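Local coordinates for protein BB1 (Synthetic construct, PDB 6D0T) that serves as a de novo designed antiparallel beta barrel, made in work aimed at fluorescence-activating proteins, and carries no known natural function, at residues G10-R15 with D88-R93; G26-Q31 with G104-Q109; F14-S19 with F68-S73; D3-F8 with T36-R41. All blocks are in the same frame, centred on the assembly; numbering follows the deposited sequence. Where two conformers were deposited one is given.

Contact 1 (G10-R15 with D88-R93); sequences GTWEFR and DSVEVR
At the tryptophan corner of the barrel, the six-membered part of the Trp12 indole lies against the backbone and side chain of residues 88-90. Carbon CZ3 does most of the touching: it stands 3.7 Å from the carbonyl oxygen Asp88 O and 4.1 Å from Ser89 N. The second of these atoms lies near the plane of the indole, so the ring presents its edge to the amide. Val90 supplies the apolar half of the contact through one branch, CG2, which is 3.9 Å from Trp12 CZ3 and equally near Trp12 CH2. That branch sits beside the backbone N because CG1 takes the position anti to it (chi1 -179°). The two side chains cross at about a right angle, and the methyl meets the CZ3-CH2 side of the six-membered ring obliquely. Strands 10-18 and 89-96 are not neighbours in the sheet: strand 101-108 runs between them, and the closest CA pair, Trp12 and Asp88, is still 8.7 Å apart. The contact therefore reaches across an intervening strand, whose Phe106 and Arg108 also touch Trp12. Gly10, Thr11 and Trp12 form the Gly-X-Trp sequence that, with an arginine on the last strand, marks the corresponding corner in lipocalin-like barrels. Gly10 has a positive phi (139°), in a backbone conformation suited to glycine. On the pyrrole side, Trp12 NE1 donates to Phe8 O, in the segment leading into strand 10-18, which satisfies the buried indole N-H and probably helps to hold the ring's rotation.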
loop_
_atom_site.group_PDB
_atom_site.type_symbol
_atom_site.label_atom_id
_atom_site.label_comp_id
_atom_site.label_asym_id
_atom_site.label_seq_id
_atom_site.Cartn_x
_atom_site.Cartn_y
_atom_site.Cartn_z
ATOM N N GLY A 10 1.983 -6.224 10.292
ATOM C CA GLY A 10 0.639 -6.232 10.819
ATOM C C GLY A 10 -0.415 -6.309 9.735
ATOM O O GLY A 10 -0.111 -6.490 8.547
ATOM N N THR A 11 -1.662 -6.216 10.172
ATOM C CA THR A 11 -2.824 -6.222 9.287
ATOM C C THR A 11 -3.390 -4.815 9.177
ATOM O O THR A 11 -3.572 -4.137 10.184
ATOM C CB THR A 11 -3.886 -7.167 9.820
ATOM O OG1 THR A 11 -3.318 -8.467 9.927
ATOM C CG2 THR A 11 -5.089 -7.230 8.881
ATOM N N TRP A 12 -3.667 -4.385 7.944
ATOM C CA TRP A 12 -4.127 -3.041 7.667
ATOM C C TRP A 12 -5.294 -3.105 6.696
ATOM O O TRP A 12 -5.330 -3.963 5.816
ATOM C CB TRP A 12 -3.057 -2.178 7.025
ATOM C CG TRP A 12 -1.742 -2.071 7.786
ATOM C CD1 TRP A 12 -0.779 -3.053 7.930
ATOM C CD2 TRP A 12 -1.225 -0.909 8.425
ATOM N NE1 TRP A 12 0.281 -2.564 8.640
ATOM C CE2 TRP A 12 0.026 -1.244 8.960
ATOM C CE3 TRP A 12 -1.711 0.387 8.617
ATOM C CZ2 TRP A 12 0.806 -0.333 9.651
ATOM C CZ3 TRP A 12 -0.929 1.295 9.306
ATOM C CH2 TRP A 12 0.314 0.934 9.815
ATOM N N GLU A 13 -6.238 -2.188 6.865
ATOM C CA GLU A 13 -7.233 -1.912 5.846
ATOM C C GLU A 13 -6.704 -0.795 4.971
ATOM O O GLU A 13 -5.986 0.094 5.448
ATOM C CB GLU A 13 -8.567 -1.544 6.491
ATOM C CG GLU A 13 -9.186 -2.767 7.167
ATOM C CD GLU A 13 -10.613 -2.553 7.629
ATOM O OE1 GLU A 13 -11.083 -1.392 7.620
ATOM O OE2 GLU A 13 -11.265 -3.556 7.998
ATOM N N PHE A 14 -7.055 -0.831 3.688
ATOM C CA PHE A 14 -6.642 0.232 2.788
ATOM C C PHE A 14 -7.793 0.764 1.953
ATOM O O PHE A 14 -8.805 0.079 1.717
ATOM C CB PHE A 14 -5.494 -0.208 1.854
ATOM C CG PHE A 14 -5.897 -1.157 0.734
ATOM C CD1 PHE A 14 -6.256 -0.669 -0.509
ATOM C CD2 PHE A 14 -5.816 -2.522 0.907
ATOM C CE1 PHE A 14 -6.558 -1.527 -1.554
ATOM C CE2 PHE A 14 -6.123 -3.394 -0.144
ATOM C CZ PHE A 14 -6.482 -2.904 -1.358
ATOM N N ARG A 15 -7.651 2.029 1.557
ATOM C CA ARG A 15 -8.543 2.661 0.593
ATOM C C ARG A 15 -7.676 3.539 -0.289
ATOM O O ARG A 15 -6.948 4.395 0.222
ATOM C CB ARG A 15 -9.636 3.497 1.260
ATOM C CG ARG A 15 -10.636 4.077 0.255
ATOM C CD ARG A 15 -10.312 5.513 -0.160
ATOM N NE ARG A 15 -10.802 6.465 0.833
ATOM C CZ ARG A 15 -12.025 6.986 0.842
ATOM N NH1 ARG A 15 -12.370 7.826 1.803
ATOM N NH2 ARG A 15 -12.908 6.676 -0.101
ATOM N N ASP A 88 -1.154 4.252 13.818
ATOM C CA ASP A 88 -2.086 3.389 13.098
ATOM C C ASP A 88 -2.486 3.894 11.715
ATOM O O ASP A 88 -3.401 3.314 11.122
ATOM C CB ASP A 88 -3.351 3.130 13.935
ATOM C CG ASP A 88 -4.224 4.382 14.152
ATOM O OD1 ASP A 88 -3.905 5.494 13.662
ATOM O OD2 ASP A 88 -5.290 4.215 14.817
ATOM N N SER A 89 -1.814 4.906 11.148
ATOM C CA SER A 89 -2.288 5.510 9.903
ATOM C C SER A 89 -1.120 5.915 9.027
ATOM O O SER A 89 -0.186 6.569 9.501
ATOM C CB SER A 89 -3.166 6.742 10.178
ATOM O OG SER A 89 -3.450 7.430 8.984
ATOM N N VAL A 90 -1.176 5.498 7.752
ATOM C CA VAL A 90 -0.157 5.805 6.757
ATOM C C VAL A 90 -0.848 6.354 5.513
ATOM O O VAL A 90 -1.778 5.725 4.996
ATOM C CB VAL A 90 0.675 4.554 6.390
ATOM C CG1 VAL A 90 1.760 4.932 5.362
ATOM C CG2 VAL A 90 1.307 3.950 7.611
ATOM N N GLU A 91 -0.388 7.498 5.007
ATOM C CA GLU A 91 -0.925 7.991 3.739
ATOM C C GLU A 91 -0.021 7.556 2.592
ATOM O O GLU A 91 1.188 7.410 2.764
ATOM C CB GLU A 91 -1.087 9.522 3.759
ATOM C CG GLU A 91 -2.162 9.949 4.743
ATOM C CD GLU A 91 -2.504 11.438 4.753
ATOM O OE1 GLU A 91 -1.866 12.237 4.021
ATOM O OE2 GLU A 91 -3.432 11.810 5.527
ATOM N N VAL A 92 -0.617 7.288 1.431
ATOM C CA VAL A 92 0.155 6.874 0.265
ATOM C C VAL A 92 -0.183 7.773 -0.921
ATOM O O VAL A 92 -1.284 8.320 -1.028
ATOM C CB VAL A 92 -0.059 5.384 -0.113
ATOM C CG1 VAL A 92 0.270 4.488 1.041
ATOM C CG2 VAL A 92 -1.467 5.111 -0.591
ATOM N N ARG A 93 0.800 7.929 -1.806
ATOM C CA ARG A 93 0.637 8.647 -3.068
ATOM C C ARG A 93 1.362 7.848 -4.144
ATOM O O ARG A 93 2.539 7.508 -3.976
ATOM C CB ARG A 93 1.204 10.065 -2.950
ATOM C CG ARG A 93 1.033 10.921 -4.173
ATOM C CD ARG A 93 -0.348 11.492 -4.278
ATOM N NE ARG A 93 -0.469 12.426 -5.397
#

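Contact 2 (G26-Q31 with G104-Q109); sequences GTVEMQ and GEFRRQ
Met30 CG and Phe106 CG, and the CG1 branch of Val28, stand beside their backbone N and anti to the carbonyl carbon; for Phe106 chi1 is -67°. Beyond CG the Met30 chain is extended (chi2 -164°), which carries its methyl across the interior to the aromatic ring. Met30 CE settles over the face of Phe106, 4.0 Å from the ring centroid and only 9° off the normal, a nearly centred CH-pi contact. Val28 approaches the same ring differently: its CG1 lies near the ring plane at the edge, 3.8 Å from Phe106 CE1. One face and one edge of the phenyl group are thus used by two residues spaced by two along a single strand. Strands 23-32 and 101-108 flank strand 10-18 at the seam where the first and last strands close the barrel, and the contact passes inside that middle strand, Trp12 and Phe14 of which pack on Phe106 and Val28. On the outward side of strand 101-108, Arg107 NH1 bridges to Glu105 OE2 at 3.0 Å, tilted somewhat from both the guanidinium and carboxylate planes. Glu105 OE2 also accepts from Ser89 OG of the neighbouring strand.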
loop_
_atom_site.group_PDB
_atom_site.type_symbol
_atom_site.label_atom_id
_atom_site.label_comp_id
_atom_site.label_asym_id
_atom_site.label_seq_id
_atom_site.Cartn_x
_atom_site.Cartn_y
_atom_site.Cartn_z
ATOM N N GLY A 26 -9.510 -2.764 0.545
ATOM C CA GLY A 26 -9.240 -4.141 0.918
ATOM C C GLY A 26 -8.423 -4.217 2.184
ATOM O O GLY A 26 -8.418 -3.278 2.996
ATOM N N THR A 27 -7.781 -5.375 2.363
ATOM C CA THR A 27 -6.975 -5.678 3.537
ATOM C C THR A 27 -5.604 -6.134 3.079
ATOM O O THR A 27 -5.483 -6.859 2.090
ATOM C CB THR A 27 -7.632 -6.767 4.402
ATOM O OG1 THR A 27 -8.966 -6.373 4.694
ATOM C CG2 THR A 27 -6.897 -6.942 5.690
ATOM N N VAL A 28 -4.570 -5.706 3.799
ATOM C CA VAL A 28 -3.217 -6.167 3.542
ATOM C C VAL A 28 -2.650 -6.778 4.818
ATOM O O VAL A 28 -2.967 -6.371 5.945
ATOM C CB VAL A 28 -2.248 -5.065 3.039
ATOM C CG1 VAL A 28 -2.868 -4.195 1.992
ATOM C CG2 VAL A 28 -1.725 -4.263 4.162
ATOM N N GLU A 29 -1.777 -7.752 4.615
ATOM C CA GLU A 29 -0.883 -8.264 5.644
ATOM C C GLU A 29 0.535 -7.907 5.257
ATOM O O GLU A 29 0.946 -8.136 4.118
ATOM C CB GLU A 29 -0.990 -9.779 5.803
ATOM C CG GLU A 29 -2.323 -10.222 6.301
ATOM N N MET A 30 1.268 -7.324 6.195
ATOM C CA MET A 30 2.663 -6.945 5.996
ATOM C C MET A 30 3.563 -7.733 6.940
ATOM O O MET A 30 3.254 -7.882 8.124
ATOM C CB MET A 30 2.870 -5.447 6.215
ATOM C CG MET A 30 2.046 -4.588 5.330
ATOM S SD MET A 30 2.630 -2.911 5.306
ATOM C CE MET A 30 1.223 -2.042 4.620
ATOM N N GLN A 31 4.651 -8.260 6.407
ATOM C CA GLN A 31 5.642 -8.949 7.225
ATOM C C GLN A 31 7.018 -8.659 6.654
ATOM O O GLN A 31 7.163 -8.489 5.440
ATOM C CB GLN A 31 5.403 -10.464 7.276
ATOM C CG GLN A 31 5.627 -11.121 6.005
ATOM N N GLY A 104 -4.268 7.705 -0.915
ATOM C CA GLY A 104 -4.936 6.670 -0.146
ATOM C C GLY A 104 -4.363 6.563 1.245
ATOM O O GLY A 104 -3.509 7.353 1.667
ATOM N N GLU A 105 -4.877 5.578 1.973
ATOM C CA GLU A 105 -4.529 5.403 3.371
ATOM C C GLU A 105 -4.526 3.925 3.722
ATOM O O GLU A 105 -5.336 3.156 3.204
ATOM C CB GLU A 105 -5.510 6.154 4.262
ATOM C CG GLU A 105 -5.040 6.237 5.697
ATOM C CD GLU A 105 -6.118 6.732 6.656
ATOM O OE1 GLU A 105 -7.277 6.943 6.226
ATOM O OE2 GLU A 105 -5.794 6.896 7.852
ATOM N N PHE A 106 -3.573 3.550 4.582
ATOM C CA PHE A 106 -3.576 2.297 5.342
ATOM C C PHE A 106 -3.949 2.620 6.784
ATOM O O PHE A 106 -3.378 3.556 7.387
ATOM C CB PHE A 106 -2.196 1.624 5.353
ATOM C CG PHE A 106 -1.710 1.108 4.047
ATOM C CD1 PHE A 106 -2.202 -0.054 3.512
ATOM C CD2 PHE A 106 -0.667 1.739 3.393
ATOM C CE1 PHE A 106 -1.694 -0.559 2.307
ATOM C CE2 PHE A 106 -0.171 1.247 2.203
ATOM C CZ PHE A 106 -0.694 0.080 1.660
ATOM N N ARG A 107 -4.852 1.829 7.355
ATOM C CA ARG A 107 -5.317 1.963 8.734
ATOM C C ARG A 107 -5.088 0.631 9.448
ATOM O O ARG A 107 -5.597 -0.416 9.015
ATOM C CB ARG A 107 -6.788 2.381 8.758
ATOM C CG ARG A 107 -7.001 3.663 7.937
ATOM C CD ARG A 107 -8.460 4.113 7.894
ATOM N NE ARG A 107 -9.024 4.226 9.234
ATOM C CZ ARG A 107 -8.877 5.283 10.029
ATOM N NH1 ARG A 107 -8.170 6.335 9.632
ATOM N NH2 ARG A 107 -9.439 5.282 11.230
ATOM N N ARG A 108 -4.293 0.668 10.524
ATOM C CA ARG A 108 -3.888 -0.554 11.206
ATOM C C ARG A 108 -5.072 -1.161 11.934
ATOM O O ARG A 108 -5.850 -0.449 12.579
ATOM C CB ARG A 108 -2.746 -0.249 12.191
ATOM C CG ARG A 108 -2.056 -1.470 12.740
ATOM C CD ARG A 108 -1.159 -1.134 13.902
ATOM N NE ARG A 108 -0.067 -0.227 13.577
ATOM C CZ ARG A 108 1.084 -0.578 13.010
ATOM N NH1 ARG A 108 1.331 -1.844 12.664
ATOM N NH2 ARG A 108 2.001 0.362 12.829
ATOM N N GLN A 109 -5.215 -2.488 11.812
ATOM C CA GLN A 109 -6.260 -3.247 12.480
ATOM C C GLN A 109 -5.660 -4.066 13.614
ATOM O O GLN A 109 -4.442 -4.144 13.785
ATOM C CB GLN A 109 -6.970 -4.184 11.493
ATOM C CG GLN A 109 -7.523 -3.498 10.271
ATOM C CD GLN A 109 -8.461 -2.362 10.620
ATOM O OE1 GLN A 109 -8.250 -1.200 10.222
ATOM N NE2 GLN A 109 -9.510 -2.685 11.376
#

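Contact 3 (F14-S19 with F68-S73); sequences FRFRSS and FEMQSS
Strand segments 14-19 and 68-73 face each other across the barrel interior, with Phe16 and Met70 as the nearest CA pair at 11.7 Å, too far for backbone pairing. Side chains alone span the gap. The Phe16 ring reaches inward with CG beside its backbone N (chi1 -55°), and its outer carbons CE2 and CZ meet both partners. Met70 comes to the rim of this ring: its sulfur SD is 3.8 Å from Phe16 CE2 and 3.9 Å from Phe16 CZ. Measured from the ring centroid, SD lies 4.9 Å away and 84° off the normal, so this is a Met-aromatic contact of the edge type. A bend at chi3 (55°) folds the terminal methyl back, and Met70 CE comes within 4.0 Å of Phe16 CE2. Phe68 arrives from the opposite direction, its CZ resting 4.1 Å from Phe16 CZ, at an oblique angle to both rings. Phe14, two residues earlier on the same strand, places its CD1 3.5 Å above the plane of Phe16, over the ring centre. Further round, Phe94 meets Phe16 edge-to-face, Trp78 adds a second, roughly perpendicular ring, and Phe42 packs against Met70. Nothing in the contact is charged or needs a hydrogen-bonding partner. The holding forces are dispersion and shape, with a probable small electrostatic gain where the electron-rich sulfur faces the C-H edge of Phe16, so cohesion between these opposite walls depends on side-chain fit rather than on directional bonds.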
loop_
_atom_site.group_PDB
_atom_site.type_symbol
_atom_site.label_atom_id
_atom_site.label_comp_id
_atom_site.label_asym_id
_atom_site.label_seq_id
_atom_site.Cartn_x
_atom_site.Cartn_y
_atom_site.Cartn_z
ATOM N N PHE A 14 -7.055 -0.831 3.688
ATOM C CA PHE A 14 -6.642 0.232 2.788
ATOM C C PHE A 14 -7.793 0.764 1.953
ATOM O O PHE A 14 -8.805 0.079 1.717
ATOM C CB PHE A 14 -5.494 -0.208 1.854
ATOM C CG PHE A 14 -5.897 -1.157 0.734
ATOM C CD1 PHE A 14 -6.256 -0.669 -0.509
ATOM C CD2 PHE A 14 -5.816 -2.522 0.907
ATOM C CE1 PHE A 14 -6.558 -1.527 -1.554
ATOM C CE2 PHE A 14 -6.123 -3.394 -0.144
ATOM C CZ PHE A 14 -6.482 -2.904 -1.358
ATOM N N ARG A 15 -7.651 2.029 1.557
ATOM C CA ARG A 15 -8.543 2.661 0.593
ATOM C C ARG A 15 -7.676 3.539 -0.289
ATOM O O ARG A 15 -6.948 4.395 0.222
ATOM C CB ARG A 15 -9.636 3.497 1.260
ATOM C CG ARG A 15 -10.636 4.077 0.255
ATOM C CD ARG A 15 -10.312 5.513 -0.160
ATOM N NE ARG A 15 -10.802 6.465 0.833
ATOM C CZ ARG A 15 -12.025 6.986 0.842
ATOM N NH1 ARG A 15 -12.370 7.826 1.803
ATOM N NH2 ARG A 15 -12.908 6.676 -0.101
ATOM N N PHE A 16 -7.724 3.304 -1.593
ATOM C CA PHE A 16 -6.971 4.086 -2.570
ATOM C C PHE A 16 -7.962 4.698 -3.554
ATOM O O PHE A 16 -8.879 4.012 -4.007
ATOM C CB PHE A 16 -5.980 3.237 -3.377
ATOM C CG PHE A 16 -4.980 2.437 -2.563
ATOM C CD1 PHE A 16 -4.519 2.847 -1.321
ATOM C CD2 PHE A 16 -4.449 1.286 -3.114
ATOM C CE1 PHE A 16 -3.571 2.099 -0.648
ATOM C CE2 PHE A 16 -3.512 0.554 -2.450
ATOM C CZ PHE A 16 -3.078 0.971 -1.190
ATOM N N ARG A 17 -7.766 5.960 -3.925
ATOM C CA ARG A 17 -8.692 6.622 -4.830
ATOM C C ARG A 17 -7.933 7.513 -5.802
ATOM O O ARG A 17 -7.011 8.233 -5.423
ATOM C CB ARG A 17 -9.723 7.446 -4.067
ATOM C CG ARG A 17 -10.823 8.031 -4.941
ATOM C CD ARG A 17 -11.773 8.846 -4.100
ATOM N NE ARG A 17 -12.806 9.481 -4.918
ATOM C CZ ARG A 17 -14.045 9.018 -5.094
ATOM N NH1 ARG A 17 -14.457 7.884 -4.516
ATOM N NH2 ARG A 17 -14.882 9.695 -5.859
ATOM N N SER A 18 -8.335 7.468 -7.059
ATOM C CA SER A 18 -7.648 8.252 -8.067
ATOM C C SER A 18 -8.384 9.556 -8.289
ATOM O O SER A 18 -9.519 9.739 -7.861
ATOM C CB SER A 18 -7.538 7.492 -9.380
ATOM O OG SER A 18 -8.779 7.473 -10.014
ATOM N N SER A 19 -7.710 10.474 -8.971
ATOM C CA SER A 19 -8.304 11.768 -9.215
ATOM C C SER A 19 -9.548 11.657 -10.079
ATOM O O SER A 19 -10.403 12.541 -10.011
ATOM C CB SER A 19 -7.260 12.697 -9.853
ATOM O OG SER A 19 -6.738 12.146 -11.055
ATOM N N PHE A 68 7.078 2.560 -2.094
ATOM C CA PHE A 68 5.877 1.745 -2.029
ATOM C C PHE A 68 5.556 1.202 -3.410
ATOM O O PHE A 68 5.563 1.956 -4.382
ATOM C CB PHE A 68 4.704 2.591 -1.518
ATOM C CG PHE A 68 3.382 1.966 -1.711
ATOM C CD1 PHE A 68 2.966 0.938 -0.902
ATOM C CD2 PHE A 68 2.530 2.432 -2.693
ATOM C CE1 PHE A 68 1.720 0.376 -1.076
ATOM C CE2 PHE A 68 1.284 1.861 -2.880
ATOM C CZ PHE A 68 0.882 0.847 -2.063
ATOM N N GLU A 69 5.291 -0.100 -3.499
ATOM C CA GLU A 69 4.858 -0.694 -4.753
ATOM C C GLU A 69 3.851 -1.811 -4.490
ATOM O O GLU A 69 3.949 -2.540 -3.499
ATOM C CB GLU A 69 6.063 -1.193 -5.565
ATOM C CG GLU A 69 6.856 -2.230 -4.907
ATOM N N MET A 70 2.877 -1.946 -5.402
ATOM C CA MET A 70 1.885 -3.010 -5.304
ATOM C C MET A 70 1.500 -3.405 -6.720
ATOM O O MET A 70 1.460 -2.565 -7.619
ATOM C CB MET A 70 0.621 -2.597 -4.506
ATOM C CG MET A 70 0.786 -2.534 -2.952
ATOM S SD MET A 70 -0.705 -1.951 -2.062
ATOM C CE MET A 70 -1.912 -3.068 -2.639
ATOM N N GLN A 71 1.245 -4.694 -6.913
ATOM C CA GLN A 71 0.811 -5.239 -8.199
ATOM C C GLN A 71 -0.451 -6.048 -7.983
ATOM O O GLN A 71 -0.513 -6.881 -7.067
ATOM C CB GLN A 71 1.884 -6.119 -8.825
ATOM C CG GLN A 71 3.179 -5.395 -9.116
ATOM C CD GLN A 71 4.148 -6.217 -9.971
ATOM O OE1 GLN A 71 4.717 -5.730 -10.960
ATOM N NE2 GLN A 71 4.363 -7.440 -9.574
ATOM N N SER A 72 -1.441 -5.822 -8.843
ATOM C CA SER A 72 -2.775 -6.382 -8.692
ATOM C C SER A 72 -3.059 -7.425 -9.777
ATOM O O SER A 72 -2.577 -7.334 -10.909
ATOM C CB SER A 72 -3.824 -5.264 -8.780
ATOM O OG SER A 72 -5.125 -5.744 -8.692
ATOM N N SER A 73 -3.917 -8.367 -9.413
ATOM C CA SER A 73 -4.359 -9.444 -10.288
ATOM C C SER A 73 -5.235 -8.960 -11.441
ATOM O O SER A 73 -5.494 -9.743 -12.357
ATOM C CB SER A 73 -5.130 -10.471 -9.459
ATOM O OG SER A 73 -6.291 -9.905 -8.864
#

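Contact 4 (D3-F8 with T36-R41); sequences DAAQYF and TEIEIR
Ile38 packs against Ala4, Ala5 and Phe8: CG1 and CD1 lie on the helix, CG2 on Phe8. Its CG1 lies 4.0 Å from Ala4 CB. The tip, CD1, rests 3.9 Å from the carbonyl oxygen Ala4 O and 4.0 Å from Ala5 CA, so it packs on helix backbone as much as on methyl groups. The other branch, CG2, turns to Phe8 and stops 4.1 Å from Phe8 CB. With chi1 of Ile38 at -46°, its CG1 stands beside the backbone N while its CG2 is anti to it, and this splits the two branches between the helix and Phe8. Only the first carbon of Phe8 points toward the strand; the ring leads away, with Tyr7 CD1 over one face, toward the rim, and meets Tyr66 edge-to-face. The next shell holds the helix itself. Asp3 is its N-cap, OD1 accepting from Gln6 N at 3.0 Å with an N-H...O angle of 157°, and backbone bonds follow from Tyr7 N to Asp3 O and from Phe8 N to Ala4 O. Tyr7 ties the turn to the ends of strands 77-86 and 101-108, its OH bonded to Ser86 O, its carbonyl to Arg108 NH2, and its ring in a cation-pi contact with the same arginine. Such a single helical turn, packed across the strand ends ahead of the first strand, probably closes one end of the barrel, as the short N-terminal helix does in lipocalin-like folds.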
loop_
_atom_site.group_PDB
_atom_site.type_symbol
_atom_site.label_atom_id
_atom_site.label_comp_id
_atom_site.label_asym_id
_atom_site.label_seq_id
_atom_site.Cartn_x
_atom_site.Cartn_y
_atom_site.Cartn_z
ATOM N N ASP A 3 11.109 2.820 12.007
ATOM C CA ASP A 3 11.878 1.629 11.706
ATOM C C ASP A 3 10.970 0.677 10.954
ATOM O O ASP A 3 9.913 0.302 11.468
ATOM C CB ASP A 3 12.386 1.025 13.014
ATOM C CG ASP A 3 13.172 -0.233 12.830
ATOM O OD1 ASP A 3 12.581 -1.250 12.373
ATOM O OD2 ASP A 3 14.374 -0.231 13.209
ATOM N N ALA A 4 11.349 0.315 9.731
ATOM C CA ALA A 4 10.398 -0.364 8.850
ATOM C C ALA A 4 9.868 -1.652 9.475
ATOM O O ALA A 4 8.652 -1.924 9.458
ATOM C CB ALA A 4 11.059 -0.665 7.501
ATOM N N ALA A 5 10.769 -2.495 9.964
ATOM C CA ALA A 5 10.326 -3.793 10.462
ATOM C C ALA A 5 9.681 -3.715 11.827
ATOM O O ALA A 5 8.948 -4.635 12.194
ATOM C CB ALA A 5 11.496 -4.773 10.474
ATOM N N GLN A 6 9.960 -2.669 12.608
ATOM C CA GLN A 6 9.199 -2.431 13.826
ATOM C C GLN A 6 7.760 -1.993 13.514
ATOM O O GLN A 6 6.812 -2.458 14.138
ATOM C CB GLN A 6 9.890 -1.348 14.674
ATOM C CG GLN A 6 9.115 -1.024 15.949
ATOM C CD GLN A 6 9.802 0.039 16.800
ATOM O OE1 GLN A 6 10.612 0.821 16.303
ATOM N NE2 GLN A 6 9.425 0.115 18.064
ATOM N N TYR A 7 7.583 -1.083 12.564
ATOM C CA TYR A 7 6.344 -0.346 12.435
ATOM C C TYR A 7 5.350 -0.996 11.465
ATOM O O TYR A 7 4.166 -1.121 11.796
ATOM C CB TYR A 7 6.645 1.094 11.990
ATOM C CG TYR A 7 5.386 1.894 11.743
ATOM C CD1 TYR A 7 4.821 1.934 10.496
ATOM C CD2 TYR A 7 4.754 2.580 12.768
ATOM C CE1 TYR A 7 3.659 2.588 10.262
ATOM C CE2 TYR A 7 3.598 3.256 12.559
ATOM C CZ TYR A 7 3.037 3.278 11.285
ATOM O OH TYR A 7 1.859 3.940 11.034
ATOM N N PHE A 8 5.805 -1.416 10.293
ATOM C CA PHE A 8 4.833 -1.754 9.253
ATOM C C PHE A 8 4.194 -3.125 9.425
ATOM O O PHE A 8 3.031 -3.279 9.031
ATOM C CB PHE A 8 5.456 -1.653 7.853
ATOM C CG PHE A 8 5.704 -0.238 7.411
ATOM C CD1 PHE A 8 4.667 0.597 7.130
ATOM C CD2 PHE A 8 7.015 0.269 7.342
ATOM C CE1 PHE A 8 4.907 1.927 6.763
ATOM C CE2 PHE A 8 7.247 1.567 6.964
ATOM C CZ PHE A 8 6.198 2.401 6.694
ATOM N N THR A 36 14.925 -4.085 5.418
ATOM C CA THR A 36 14.747 -3.053 4.399
ATOM C C THR A 36 13.666 -3.401 3.400
ATOM O O THR A 36 13.454 -2.625 2.457
ATOM C CB THR A 36 16.060 -2.769 3.648
ATOM O OG1 THR A 36 16.572 -3.970 3.087
ATOM C CG2 THR A 36 17.083 -2.171 4.587
ATOM N N GLU A 37 13.000 -4.551 3.554
ATOM C CA GLU A 37 11.980 -4.977 2.598
ATOM C C GLU A 37 10.818 -5.593 3.361
ATOM O O GLU A 37 10.946 -6.689 3.915
ATOM C CB GLU A 37 12.541 -5.972 1.581
ATOM C CG GLU A 37 11.565 -6.220 0.448
ATOM C CD GLU A 37 12.115 -7.109 -0.654
ATOM O OE1 GLU A 37 13.270 -7.598 -0.534
ATOM O OE2 GLU A 37 11.384 -7.311 -1.650
ATOM N N ILE A 38 9.706 -4.878 3.415
ATOM C CA ILE A 38 8.480 -5.362 4.029
ATOM C C ILE A 38 7.580 -5.872 2.914
ATOM O O ILE A 38 7.183 -5.107 2.031
ATOM C CB ILE A 38 7.781 -4.271 4.844
ATOM C CG1 ILE A 38 8.797 -3.511 5.737
ATOM C CG2 ILE A 38 6.584 -4.878 5.578
ATOM C CD1 ILE A 38 9.647 -4.433 6.612
ATOM N N GLU A 39 7.250 -7.159 2.950
ATOM C CA GLU A 39 6.361 -7.725 1.945
ATOM C C GLU A 39 4.894 -7.465 2.271
ATOM O O GLU A 39 4.477 -7.502 3.428
ATOM C CB GLU A 39 6.624 -9.221 1.816
ATOM C CG GLU A 39 8.023 -9.515 1.295
ATOM C CD GLU A 39 8.348 -8.767 -0.009
ATOM O OE1 GLU A 39 9.478 -8.252 -0.146
ATOM O OE2 GLU A 39 7.469 -8.678 -0.890
ATOM N N ILE A 40 4.116 -7.189 1.227
ATOM C CA ILE A 40 2.683 -6.968 1.313
ATOM C C ILE A 40 1.997 -8.110 0.579
ATOM O O ILE A 40 2.381 -8.443 -0.542
ATOM C CB ILE A 40 2.273 -5.616 0.692
ATOM C CG1 ILE A 40 2.894 -4.448 1.476
ATOM C CG2 ILE A 40 0.773 -5.491 0.613
ATOM C CD1 ILE A 40 2.834 -3.130 0.722
ATOM N N ARG A 41 0.968 -8.674 1.198
ATOM C CA ARG A 41 -0.024 -9.502 0.513
ATOM C C ARG A 41 -1.386 -8.855 0.719
ATOM O O ARG A 41 -1.709 -8.424 1.823
ATOM C CB ARG A 41 -0.044 -10.930 1.072
ATOM C CG ARG A 41 1.272 -11.708 0.917
ATOM C CD ARG A 41 1.246 -13.020 1.745
#

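In the fold
Contacts 1 and 2 are interleaved at the barrel seam, their centres only 4 Å apart: strand 10-18 of contact 1 lies between the two strands of contact 2, and the backbone bond from Val28 N to Trp12 O, 2.8 Å, stitches them. Contact 4 closes the adjacent end, its centre about 12 Å from each; the OH of Tyr7 packs 3.6 Å from Trp12 CH2. Contact 3 is deeper along the barrel, about 11 Å from the centres of contacts 1 and 2, where Val92 CG2 reaches Phe16 CE1 at 3.7 Å. Contacts 3 and 4 stand farthest apart, about 17 Å between centres, linked through Ile40, which touches Phe68 and Met70.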